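Side-chain contacts in histidine-rich glycoprotein (PDB 4CCV), which binds heme, heparin, heparan sulfate, plasminogen, thrombospondin and divalent metal ions in plasma, and acts as an adapter in coagulation, fibrinolysis and angiogenesis: residues A18-A21 and L22-Y25; S27-E30 and A31-S34; C63-H67 and F68-P72. All blocks are in the same frame, centred on the assembly; numbering follows the deposited sequence. Where two conformers were deposited one is given.

How the contacts relate
All three contacts are local and lie in the second cystatin domain. Contact 1 is partly buried: about two turns of helix 15-27 set against the sheet, with alkyl and aromatic groups on its inner side. Contacts 2 and 3 are surface turns. Contact 2 follows the helix and leads into strand 35-47; contact 3 lies between strands 51-62 and 73-84. Their chemistry is more polar, with waters, carbonyl groups and a sugar (NAG) of the attached glycan, which both touch. Contact 1 meets contact 2 through the rings of Y25 and Y32. Contact 2 meets contact 3 where S34 packs against C63, the cysteine joined to glutathione. Contacts 1 and 3 do not touch.

Contact 1: A18-A21 and L22-Y25; sequences ADKA and LEVY
Four successive i to i+4 backbone hydrogen bonds join A18-A21 to L22-Y25: L22 N to A18 O, E23 N to D19 O, V24 N to K20 O and Y25 N to A21 O. The bond from L22 N to A18 O is the straightest, with an N-H...O angle of 169°. The bond from E23 N to D19 O is the most bent, at 151°. The side chains that meet this backbone do so mainly through their first carbons. CB of L22 lies 3.6 Å from A18 O. CB of Y25 stands 3.5 Å from A21 O. On V24 the CG2 branch does the touching, 3.4 Å from K20 O. It comes there because CG2 lies beside the backbone N, while CG1 is anti to it (chi1 169°).

This is the middle of helix 15-27, the helix that packs across the antiparallel sheet of the cystatin fold. A18 and L22 rest on V37 of strand 35-47. A18 also touches F58 and L22 touches V60, both of strand 51-62. A21 and Y25 touch I98 of strand 95-104. Y25 also meets the ring of Y32 edge-to-face.

K20 and E23 lie on the exposed side. In the conformer given, E23 OE1 comes near the base of K20, 4.2 Å from its CA. Its position is uncertain, because E23 is modelled in two conformers.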
ATOM      1  N   ALA A  18       3.867  -4.101   3.467  1.00 28.80           N
ATOM      2  CA  ALA A  18       2.936  -3.824   2.340  1.00 28.61           C
ATOM      3  C   ALA A  18       2.226  -5.085   1.939  1.00 28.89           C
ATOM      4  O   ALA A  18       1.035  -5.057   1.735  1.00 32.14           O
ATOM      5  CB  ALA A  18       3.664  -3.216   1.103  1.00 28.44           C
ATOM      6  N   ASP A  19       2.967  -6.197   1.799  1.00 31.00           N
ATOM      7  CA  ASP A  19       2.359  -7.503   1.497  1.00 31.90           C
ATOM      8  C   ASP A  19       1.261  -7.854   2.493  1.00 32.69           C
ATOM      9  O   ASP A  19       0.180  -8.270   2.113  1.00 31.27           O
ATOM     10  CB  ASP A  19       3.404  -8.650   1.507  1.00 34.75           C
ATOM     11  CG  ASP A  19       4.414  -8.571   0.355  1.00 39.64           C
ATOM     12  OD1 ASP A  19       4.158  -7.891  -0.659  1.00 41.90           O
ATOM     13  OD2 ASP A  19       5.472  -9.232   0.447  1.00 45.25           O
ATOM     14  N   LYS A  20       1.581  -7.763   3.779  1.00 30.77           N
ATOM     15  CA  LYS A  20       0.598  -8.092   4.806  1.00 33.87           C
ATOM     16  C   LYS A  20      -0.601  -7.114   4.842  1.00 31.11           C
ATOM     17  O   LYS A  20      -1.721  -7.502   5.068  1.00 30.83           O
ATOM     18  CB  LYS A  20       1.250  -8.143   6.201  1.00 39.16           C
ATOM     19  CG  LYS A  20       0.218  -8.484   7.268  1.00 45.60           C
ATOM     20  CD  LYS A  20       0.789  -8.892   8.635  1.00 55.29           C
ATOM     21  CE  LYS A  20      -0.294  -9.520   9.541  1.00 58.02           C
ATOM     22  NZ  LYS A  20       0.303 -10.226  10.718  1.00 66.56           N
ATOM     23  N   ALA A  21      -0.366  -5.832   4.661  1.00 30.23           N
ATOM     24  CA  ALA A  21      -1.481  -4.914   4.617  1.00 30.13           C
ATOM     25  C   ALA A  21      -2.392  -5.189   3.426  1.00 29.98           C
ATOM     26  O   ALA A  21      -3.617  -5.111   3.559  1.00 29.28           O
ATOM     27  CB  ALA A  21      -0.986  -3.505   4.564  1.00 32.33           C
ATOM     28  N   LEU A  22      -1.825  -5.487   2.263  1.00 29.77           N
ATOM     29  CA  LEU A  22      -2.663  -5.871   1.153  1.00 30.87           C
ATOM     30  C   LEU A  22      -3.489  -7.153   1.401  1.00 30.50           C
ATOM     31  O   LEU A  22      -4.690  -7.240   1.039  1.00 31.51           O
ATOM     32  CB  LEU A  22      -1.854  -5.974  -0.129  1.00 31.31           C
ATOM     33  CG  LEU A  22      -2.630  -6.331  -1.418  1.00 33.45           C
ATOM     34  CD1 LEU A  22      -3.664  -5.303  -1.803  1.00 34.18           C
ATOM     35  CD2 LEU A  22      -1.672  -6.532  -2.574  1.00 35.14           C
ATOM     36  N   GLU A  23      -2.883  -8.113   2.074  1.00 30.81           N
ATOM     37  CA  GLU A  23      -3.525  -9.370   2.414  0.50 31.33           C
ATOM     38  C   GLU A  23      -4.761  -9.067   3.259  1.00 30.86           C
ATOM     39  O   GLU A  23      -5.865  -9.577   3.020  1.00 31.76           O
ATOM     40  CB  GLU A  23      -2.497 -10.265   3.160  0.50 31.92           C
ATOM     41  CG  GLU A  23      -2.970 -11.661   3.489  0.50 34.14           C
ATOM     42  CD  GLU A  23      -2.041 -12.447   4.411  0.50 36.14           C
ATOM     43  OE1 GLU A  23      -0.981 -11.956   4.853  0.50 36.08           O
ATOM     44  OE2 GLU A  23      -2.405 -13.580   4.726  0.50 39.31           O
ATOM     45  N   VAL A  24      -4.566  -8.196   4.241  1.00 30.73           N
ATOM     46  CA  VAL A  24      -5.680  -7.791   5.125  1.00 31.24           C
ATOM     47  C   VAL A  24      -6.753  -7.029   4.322  1.00 31.84           C
ATOM     48  O   VAL A  24      -7.949  -7.267   4.464  1.00 32.36           O
ATOM     49  CB  VAL A  24      -5.164  -6.923   6.272  1.00 32.40           C
ATOM     50  CG1 VAL A  24      -6.341  -6.294   6.993  1.00 32.71           C
ATOM     51  CG2 VAL A  24      -4.289  -7.740   7.280  1.00 32.63           C
ATOM     52  N   TYR A  25      -6.325  -6.097   3.478  1.00 30.53           N
ATOM     53  CA  TYR A  25      -7.279  -5.307   2.722  1.00 30.04           C
ATOM     54  C   TYR A  25      -8.181  -6.186   1.852  1.00 31.91           C
ATOM     55  O   TYR A  25      -9.418  -6.026   1.844  1.00 27.58           O
ATOM     56  CB  TYR A  25      -6.530  -4.240   1.868  1.00 29.50           C
ATOM     57  CG  TYR A  25      -7.472  -3.261   1.197  1.00 29.48           C
ATOM     58  CD1 TYR A  25      -7.922  -2.121   1.846  1.00 28.92           C
ATOM     59  CD2 TYR A  25      -7.862  -3.449  -0.116  1.00 29.01           C
ATOM     60  CE1 TYR A  25      -8.768  -1.217   1.231  1.00 30.39           C
ATOM     61  CE2 TYR A  25      -8.728  -2.567  -0.736  1.00 33.24           C
ATOM     62  CZ  TYR A  25      -9.198  -1.464  -0.051  1.00 33.74           C
ATOM     63  OH  TYR A  25      -9.997  -0.552  -0.712  1.00 36.67           O
TER

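Contact 2: S27-E30 and A31-S34; sequences SESE and AYAS. With NAG (2-acetamido-2-deoxy-beta-D-glucopyranose), chain B.
S29 and Y32 make the close part of this contact. The backbone N of Y32 donates to S29 O at 3.0 Å, an i to i+3 bond. A33 N makes the next such bond to E30 O, at 3.1 Å. The chain is thus wound into a short 3-10 turn between helix 15-27 and strand 35-47. The S29 side chain adds to the packing. Its OG lies 3.4 Å from Y32 CD1 and approaches the ring obliquely.

The Y32 ring is buried. CG stands anti to the carbonyl carbon (chi1 -71°), and the ring reaches in toward C100 and V102 of strand 95-104. The ring of F35 meets it too. One face carries the acetyl methyl of a sugar (NAG) of the attached glycan. This methyl, C8 of the NAG, sits 3.3 Å above the ring plane, offset toward the rim. A31 holds the same acetamido group through its nitrogen, since NAG N2 donates to A31 O at 2.9 Å with an N-H...O angle of 168°.

The outer side is looser. The E30 chain runs extended away from the turn, and only its base touches the next residue. A water spans the turn here. It lies 2.7 Å from S29 OG and accepts from A31 N.

The sugar is therefore held in two ways, by a nearly straight hydrogen bond to the backbone and by a methyl over the ring face, consistent with a CH-pi contact. The bond from N2 and the ring under C8 probably restrict rotation of the acetamido group.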
ATOM      1  N   SER A  27      -8.927  -9.265   2.194  1.00 34.56           N
ATOM      2  CA  SER A  27      -9.850 -10.129   2.937  1.00 36.31           C
ATOM      3  C   SER A  27     -11.209  -9.484   3.165  1.00 37.29           C
ATOM      4  O   SER A  27     -12.178 -10.192   3.368  1.00 38.30           O
ATOM      5  CB  SER A  27      -9.223 -10.588   4.276  1.00 38.10           C
ATOM      6  OG  SER A  27      -9.188  -9.512   5.214  1.00 39.75           O
ATOM      7  N   GLU A  28     -11.268  -8.148   3.144  1.00 37.07           N
ATOM      8  CA  GLU A  28     -12.527  -7.412   3.252  1.00 40.99           C
ATOM      9  C   GLU A  28     -13.109  -6.924   1.957  1.00 42.80           C
ATOM     10  O   GLU A  28     -14.184  -6.363   1.946  1.00 42.47           O
ATOM     11  CB  GLU A  28     -12.354  -6.163   4.099  1.00 42.69           C
ATOM     12  CG  GLU A  28     -12.217  -6.411   5.561  1.00 43.07           C
ATOM     13  CD  GLU A  28     -13.271  -7.339   6.130  1.00 48.28           C
ATOM     14  OE1 GLU A  28     -14.427  -7.341   5.649  1.00 55.63           O
ATOM     15  OE2 GLU A  28     -12.945  -8.066   7.097  1.00 48.09           O
ATOM     16  N   SER A  29     -12.413  -7.093   0.851  1.00 42.58           N
ATOM     17  CA  SER A  29     -12.851  -6.442  -0.375  1.00 47.53           C
ATOM     18  C   SER A  29     -12.574  -7.402  -1.496  1.00 44.90           C
ATOM     19  O   SER A  29     -11.452  -7.494  -1.956  1.00 45.03           O
ATOM     20  CB  SER A  29     -12.055  -5.150  -0.507  1.00 51.10           C
ATOM     21  OG  SER A  29     -12.651  -4.389  -1.531  1.00 54.01           O
ATOM     22  N   GLU A  30     -13.557  -8.218  -1.790  1.00 47.34           N
ATOM     23  CA  GLU A  30     -13.412  -9.381  -2.638  1.00 51.61           C
ATOM     24  C   GLU A  30     -12.893  -9.060  -4.084  1.00 48.85           C
ATOM     25  O   GLU A  30     -12.272  -9.916  -4.718  1.00 47.66           O
ATOM     26  CB  GLU A  30     -14.767 -10.084  -2.668  1.00 58.46           C
ATOM     27  CG  GLU A  30     -15.020 -11.047  -3.824  1.00 68.32           C
ATOM     28  CD  GLU A  30     -16.488 -11.485  -3.935  1.00 78.49           C
ATOM     29  OE1 GLU A  30     -17.313 -11.079  -3.068  1.00 82.47           O
ATOM     30  OE2 GLU A  30     -16.817 -12.233  -4.899  1.00 83.79           O
ATOM     31  N   ALA A  31     -13.140  -7.841  -4.583  1.00 45.46           N
ATOM     32  CA  ALA A  31     -12.704  -7.461  -5.948  1.00 44.70           C
ATOM     33  C   ALA A  31     -11.176  -7.407  -6.030  1.00 40.92           C
ATOM     34  O   ALA A  31     -10.583  -7.500  -7.109  1.00 39.72           O
ATOM     35  CB  ALA A  31     -13.327  -6.124  -6.363  1.00 43.94           C
ATOM     36  N   TYR A  32     -10.556  -7.281  -4.855  1.00 40.26           N
ATOM     37  CA  TYR A  32      -9.117  -7.302  -4.706  1.00 37.65           C
ATOM     38  C   TYR A  32      -8.451  -8.646  -4.455  1.00 35.26           C
ATOM     39  O   TYR A  32      -7.244  -8.667  -4.248  1.00 35.83           O
ATOM     40  CB  TYR A  32      -8.712  -6.351  -3.577  1.00 37.46           C
ATOM     41  CG  TYR A  32      -8.878  -4.876  -3.900  1.00 38.61           C
ATOM     42  CD1 TYR A  32     -10.099  -4.239  -3.800  1.00 41.02           C
ATOM     43  CD2 TYR A  32      -7.780  -4.123  -4.253  1.00 38.92           C
ATOM     44  CE1 TYR A  32     -10.216  -2.867  -4.070  1.00 42.04           C
ATOM     45  CE2 TYR A  32      -7.875  -2.787  -4.551  1.00 40.40           C
ATOM     46  CZ  TYR A  32      -9.087  -2.159  -4.446  1.00 41.31           C
ATOM     47  OH  TYR A  32      -9.091  -0.818  -4.728  1.00 46.27           O
ATOM     48  N   ALA A  33      -9.160  -9.756  -4.580  1.00 35.85           N
ATOM     49  CA  ALA A  33      -8.595 -11.078  -4.244  1.00 36.53           C
ATOM     50  C   ALA A  33      -7.310 -11.428  -5.026  1.00 36.70           C
ATOM     51  O   ALA A  33      -6.458 -12.134  -4.510  1.00 37.49           O
ATOM     52  CB  ALA A  33      -9.656 -12.166  -4.434  1.00 38.60           C
ATOM     53  N   SER A  34      -7.191 -10.984  -6.286  1.00 36.11           N
ATOM     54  CA  SER A  34      -6.049 -11.357  -7.112  1.00 36.18           C
ATOM     55  C   SER A  34      -4.862 -10.384  -6.988  1.00 34.95           C
ATOM     56  O   SER A  34      -3.876 -10.505  -7.719  1.00 36.95           O
ATOM     57  CB  SER A  34      -6.467 -11.388  -8.598  1.00 38.16           C
ATOM     58  OG  SER A  34      -6.627 -10.038  -9.049  1.00 37.89           O
TER
HETATM   59  C1  NAG B   1      -9.584  -6.750 -11.081  1.00 34.57           C
HETATM   60  C2  NAG B   1     -10.729  -5.916 -10.567  1.00 39.00           C
HETATM   61  C3  NAG B   1     -11.959  -6.802 -10.607  1.00 41.75           C
HETATM   62  C4  NAG B   1     -12.227  -7.431 -11.949  1.00 44.73           C
HETATM   63  C5  NAG B   1     -11.011  -8.158 -12.499  1.00 41.42           C
HETATM   64  C6  NAG B   1     -11.193  -8.528 -13.999  1.00 41.89           C
HETATM   65  C7  NAG B   1     -10.639  -4.237  -8.735  1.00 37.18           C
HETATM   66  C8  NAG B   1     -10.525  -3.949  -7.239  1.00 38.24           C
HETATM   67  N2  NAG B   1     -10.597  -5.492  -9.174  1.00 37.68           N
HETATM   68  O3  NAG B   1     -13.041  -6.024 -10.233  1.00 40.59           O
HETATM   69  O4  NAG B   1     -13.186  -8.420 -11.703  1.00 48.92           O
HETATM   70  O5  NAG B   1      -9.849  -7.346 -12.350  1.00 37.32           O
HETATM   71  O6  NAG B   1     -11.531  -7.309 -14.673  1.00 46.54           O
HETATM   72  O7  NAG B   1     -10.699  -3.278  -9.479  1.00 39.41           O
HETATM   73  O   HOH W   1     -14.435  -5.408  -3.339  1.00 59.26           O

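Contact 3: C63-H67 and F68-P72; sequences CSRSH and FHRHP. With NAG (2-acetamido-2-deoxy-beta-D-glucopyranose), chain B; GSH (glutathione), chain C.
R65 and R70 share their torsions as far as NE, with CG anti to the carbonyl carbon (chi1 -78° in both) and an extended chain, but their guanidinium groups are turned differently. R70 thereby runs back under the turn, and R65 crosses the backbone at H71. R70 NH1 donates to S64 O at 2.8 Å. H67 N reaches the same oxygen from the opposite face, so two bonds grip S64 O. R65 NH1 donates to H71 O, also at 2.8 Å. Both arginine donors stand above the carbonyl planes, but S64 O lies in the R70 guanidinium plane while H71 O is tilted from that of R65. F68 CD2 lies over one face of the R70 guanidinium, near its rim, 3.5 Å above the plane.

The segment is the loop between strands 51-62 and 73-84 of the cystatin domain, folded back after a 3-10 turn. R70 N closes the bend with a bond to H67 O at 3.3 Å. Waters bridge R65 O to R70 O and S66 O to H69 N.

C63 SG is disulfide-linked to glutathione, with SG to SG2 modelled at a stretched 2.3 Å. C63 and S66, with R36 and R61, form the glutathione site. S66 OG donates to C63 O at 2.6 Å, on a lone pair. R65 NE makes weak hydrogen bonds to NAG O5 and O6, and R65 NH2 a salt bridge with E106.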
ATOM      1  N   CYS A  63      -3.904  -8.908 -10.621  1.00 40.01           N
ATOM      2  CA  CYS A  63      -3.346 -10.016 -11.413  1.00 41.27           C
ATOM      3  C   CYS A  63      -4.386 -10.772 -12.229  1.00 41.56           C
ATOM      4  O   CYS A  63      -4.015 -11.513 -13.164  1.00 43.47           O
ATOM      5  CB  CYS A  63      -2.542 -10.991 -10.564  1.00 45.63           C
ATOM      6  SG  CYS A  63      -1.152 -10.122  -9.771  1.00 50.02           S
ATOM      7  N   SER A  64      -5.675 -10.622 -11.928  1.00 40.51           N
ATOM      8  CA  SER A  64      -6.641 -11.306 -12.783  1.00 43.42           C
ATOM      9  C   SER A  64      -6.644 -10.649 -14.192  1.00 41.92           C
ATOM     10  O   SER A  64      -6.942 -11.320 -15.218  1.00 42.08           O
ATOM     11  CB  SER A  64      -8.020 -11.374 -12.163  1.00 45.97           C
ATOM     12  OG  SER A  64      -8.700 -10.170 -12.306  1.00 50.19           O
ATOM     13  N   ARG A  65      -6.277  -9.368 -14.240  1.00 39.50           N
ATOM     14  CA  ARG A  65      -6.094  -8.691 -15.529  1.00 39.94           C
ATOM     15  C   ARG A  65      -4.806  -9.058 -16.278  1.00 41.41           C
ATOM     16  O   ARG A  65      -4.616  -8.590 -17.368  1.00 40.58           O
ATOM     17  CB  ARG A  65      -6.248  -7.197 -15.397  1.00 39.69           C
ATOM     18  CG  ARG A  65      -7.722  -6.834 -15.305  1.00 42.97           C
ATOM     19  CD  ARG A  65      -7.885  -5.509 -14.666  1.00 43.08           C
ATOM     20  NE  ARG A  65      -9.266  -5.041 -14.654  1.00 43.71           N
ATOM     21  CZ  ARG A  65      -9.738  -4.046 -15.395  1.00 43.94           C
ATOM     22  NH1 ARG A  65      -8.970  -3.438 -16.289  1.00 44.14           N
ATOM     23  NH2 ARG A  65     -10.999  -3.668 -15.247  1.00 44.49           N
ATOM     24  N   SER A  66      -3.951  -9.928 -15.727  1.00 42.91           N
ATOM     25  CA  SER A  66      -2.853 -10.467 -16.516  1.00 43.99           C
ATOM     26  C   SER A  66      -3.303 -11.628 -17.365  1.00 45.82           C
ATOM     27  O   SER A  66      -2.524 -12.118 -18.188  1.00 46.86           O
ATOM     28  CB  SER A  66      -1.672 -10.912 -15.652  1.00 47.46           C
ATOM     29  OG  SER A  66      -2.017 -11.970 -14.756  1.00 50.98           O
ATOM     30  N   HIS A  67      -4.535 -12.099 -17.183  1.00 45.11           N
ATOM     31  CA  HIS A  67      -5.027 -13.205 -17.972  1.00 46.63           C
ATOM     32  C   HIS A  67      -5.960 -12.712 -19.019  1.00 44.46           C
ATOM     33  O   HIS A  67      -6.548 -11.653 -18.859  1.00 40.84           O
ATOM     34  CB  HIS A  67      -5.742 -14.206 -17.096  1.00 50.22           C
ATOM     35  CG  HIS A  67      -4.905 -14.659 -15.952  1.00 54.70           C
ATOM     36  ND1 HIS A  67      -3.887 -15.579 -16.093  1.00 59.94           N
ATOM     37  CD2 HIS A  67      -4.889 -14.274 -14.657  1.00 54.48           C
ATOM     38  CE1 HIS A  67      -3.300 -15.763 -14.928  1.00 58.83           C
ATOM     39  NE2 HIS A  67      -3.891 -14.981 -14.043  1.00 55.16           N
ATOM     40  N   PHE A  68      -6.075 -13.507 -20.087  1.00 44.83           N
ATOM     41  CA  PHE A  68      -7.082 -13.291 -21.152  1.00 46.28           C
ATOM     42  C   PHE A  68      -6.963 -11.949 -21.886  1.00 44.03           C
ATOM     43  O   PHE A  68      -7.983 -11.433 -22.431  1.00 42.84           O
ATOM     44  CB  PHE A  68      -8.517 -13.427 -20.591  1.00 47.91           C
ATOM     45  CG  PHE A  68      -8.853 -14.816 -20.156  1.00 52.14           C
ATOM     46  CD1 PHE A  68      -9.065 -15.825 -21.113  1.00 55.95           C
ATOM     47  CD2 PHE A  68      -8.935 -15.137 -18.808  1.00 52.11           C
ATOM     48  CE1 PHE A  68      -9.354 -17.123 -20.715  1.00 59.54           C
ATOM     49  CE2 PHE A  68      -9.216 -16.437 -18.414  1.00 57.26           C
ATOM     50  CZ  PHE A  68      -9.417 -17.429 -19.367  1.00 59.45           C
ATOM     51  N   HIS A  69      -5.742 -11.400 -21.932  1.00 42.06           N
ATOM     52  CA  HIS A  69      -5.461 -10.116 -22.633  1.00 41.59           C
ATOM     53  C   HIS A  69      -6.374  -9.004 -22.151  1.00 38.16           C
ATOM     54  O   HIS A  69      -6.821  -8.146 -22.936  1.00 36.06           O
ATOM     55  CB  HIS A  69      -5.600 -10.277 -24.138  1.00 44.22           C
ATOM     56  CG  HIS A  69      -5.031 -11.562 -24.643  1.00 48.76           C
ATOM     57  ND1 HIS A  69      -3.675 -11.818 -24.645  1.00 49.60           N
ATOM     58  CD2 HIS A  69      -5.638 -12.700 -25.061  1.00 50.42           C
ATOM     59  CE1 HIS A  69      -3.471 -13.041 -25.097  1.00 51.85           C
ATOM     60  NE2 HIS A  69      -4.644 -13.606 -25.334  1.00 53.17           N
ATOM     61  N   ARG A  70      -6.651  -9.016 -20.839  1.00 37.24           N
ATOM     62  CA  ARG A  70      -7.582  -8.045 -20.273  1.00 36.61           C
ATOM     63  C   ARG A  70      -7.012  -6.635 -20.293  1.00 34.74           C
ATOM     64  O   ARG A  70      -5.828  -6.455 -20.454  1.00 34.47           O
ATOM     65  CB  ARG A  70      -7.935  -8.446 -18.844  1.00 37.65           C
ATOM     66  CG  ARG A  70      -8.948  -9.561 -18.823  1.00 39.27           C
ATOM     67  CD  ARG A  70      -9.052 -10.187 -17.438  1.00 39.32           C
ATOM     68  NE  ARG A  70     -10.145 -11.142 -17.464  1.00 40.99           N
ATOM     69  CZ  ARG A  70     -10.232 -12.264 -16.753  1.00 42.42           C
ATOM     70  NH1 ARG A  70      -9.264 -12.618 -15.937  1.00 42.45           N
ATOM     71  NH2 ARG A  70     -11.284 -13.080 -16.938  1.00 44.06           N
ATOM     72  N   HIS A  71      -7.855  -5.633 -20.074  1.00 34.12           N
ATOM     73  CA  HIS A  71      -7.375  -4.273 -19.880  1.00 33.33           C
ATOM     74  C   HIS A  71      -6.456  -4.234 -18.624  1.00 32.83           C
ATOM     75  O   HIS A  71      -6.833  -4.736 -17.571  1.00 32.80           O
ATOM     76  CB  HIS A  71      -8.562  -3.343 -19.724  1.00 32.51           C
ATOM     77  CG  HIS A  71      -9.314  -3.142 -21.013  1.00 34.23           C
ATOM     78  ND1 HIS A  71     -10.668  -3.406 -21.179  1.00 37.17           N
ATOM     79  CD2 HIS A  71      -8.889  -2.647 -22.184  1.00 33.95           C
ATOM     80  CE1 HIS A  71     -11.032  -3.093 -22.410  1.00 36.43           C
ATOM     81  NE2 HIS A  71      -9.972  -2.612 -23.039  1.00 36.90           N
ATOM     82  N   PRO A  72      -5.270  -3.616 -18.753  1.00 33.12           N
ATOM     83  CA  PRO A  72      -4.368  -3.440 -17.617  1.00 33.10           C
ATOM     84  C   PRO A  72      -4.991  -2.621 -16.466  1.00 32.17           C
ATOM     85  O   PRO A  72      -5.899  -1.792 -16.694  1.00 30.41           O
ATOM     86  CB  PRO A  72      -3.148  -2.718 -18.246  1.00 33.85           C
ATOM     87  CG  PRO A  72      -3.211  -2.973 -19.683  1.00 35.53           C
ATOM     88  CD  PRO A  72      -4.653  -3.204 -20.030  1.00 34.90           C
TER
HETATM   89  C1  NAG B   1      -9.584  -6.750 -11.081  1.00 34.57           C
HETATM   90  C2  NAG B   1     -10.729  -5.916 -10.567  1.00 39.00           C
HETATM   91  C3  NAG B   1     -11.959  -6.802 -10.607  1.00 41.75           C
HETATM   92  C4  NAG B   1     -12.227  -7.431 -11.949  1.00 44.73           C
HETATM   93  C5  NAG B   1     -11.011  -8.158 -12.499  1.00 41.42           C
HETATM   94  C6  NAG B   1     -11.193  -8.528 -13.999  1.00 41.89           C
HETATM   95  C7  NAG B   1     -10.639  -4.237  -8.735  1.00 37.18           C
HETATM   96  C8  NAG B   1     -10.525  -3.949  -7.239  1.00 38.24           C
HETATM   97  N2  NAG B   1     -10.597  -5.492  -9.174  1.00 37.68           N
HETATM   98  O3  NAG B   1     -13.041  -6.024 -10.233  1.00 40.59           O
HETATM   99  O4  NAG B   1     -13.186  -8.420 -11.703  1.00 48.92           O
HETATM  100  O5  NAG B   1      -9.849  -7.346 -12.350  1.00 37.32           O
HETATM  101  O6  NAG B   1     -11.531  -7.309 -14.673  1.00 46.54           O
HETATM  102  O7  NAG B   1     -10.699  -3.278  -9.479  1.00 39.41           O
HETATM  103  N1  GSH C1238       4.174  -6.541 -12.074  1.00 76.22           N
HETATM  104  CA1 GSH C1238       5.023  -7.329 -11.210  1.00 58.93           C
HETATM  105  C1  GSH C1238       5.741  -8.352 -12.082  1.00 61.46           C
HETATM  106  O11 GSH C1238       6.421  -7.909 -13.052  1.00 71.43           O
HETATM  107  O12 GSH C1238       5.674  -9.579 -11.896  1.00 53.43           O
HETATM  108  CB1 GSH C1238       4.087  -7.732 -10.078  1.00 55.05           C
HETATM  109  CG1 GSH C1238       4.350  -9.128  -9.545  1.00 48.05           C
HETATM  110  CD1 GSH C1238       3.451 -10.189 -10.140  1.00 49.68           C
HETATM  111  OE1 GSH C1238       3.425 -11.209  -9.520  1.00 45.60           O
HETATM  112  N2  GSH C1238       2.679 -10.079 -11.255  1.00 43.40           N
HETATM  113  CA2 GSH C1238       1.831 -11.219 -11.633  1.00 51.42           C
HETATM  114  C2  GSH C1238       2.541 -12.401 -12.274  1.00 62.37           C
HETATM  115  O2  GSH C1238       1.934 -13.469 -12.295  1.00 65.72           O
HETATM  116  CB2 GSH C1238       0.710 -10.729 -12.531  1.00 54.44           C
HETATM  117  SG2 GSH C1238      -0.088  -9.330 -11.673  1.00 57.26           S
HETATM  118  N3  GSH C1238       3.758 -12.209 -12.831  1.00 68.49           N
HETATM  119  CA3 GSH C1238       4.478 -13.177 -13.678  1.00 76.98           C
HETATM  120  C3  GSH C1238       4.534 -14.581 -13.111  1.00 88.15           C
HETATM  121  O31 GSH C1238       5.062 -14.744 -11.985  1.00 91.89           O
HETATM  122  O32 GSH C1238       4.043 -15.524 -13.785  1.00 93.38           O
HETATM  123  O   HOH W   2      -3.518  -8.067 -19.870  1.00 42.20           O
HETATM  124  O   HOH W   3      -3.143 -12.058 -20.999  1.00 44.53           O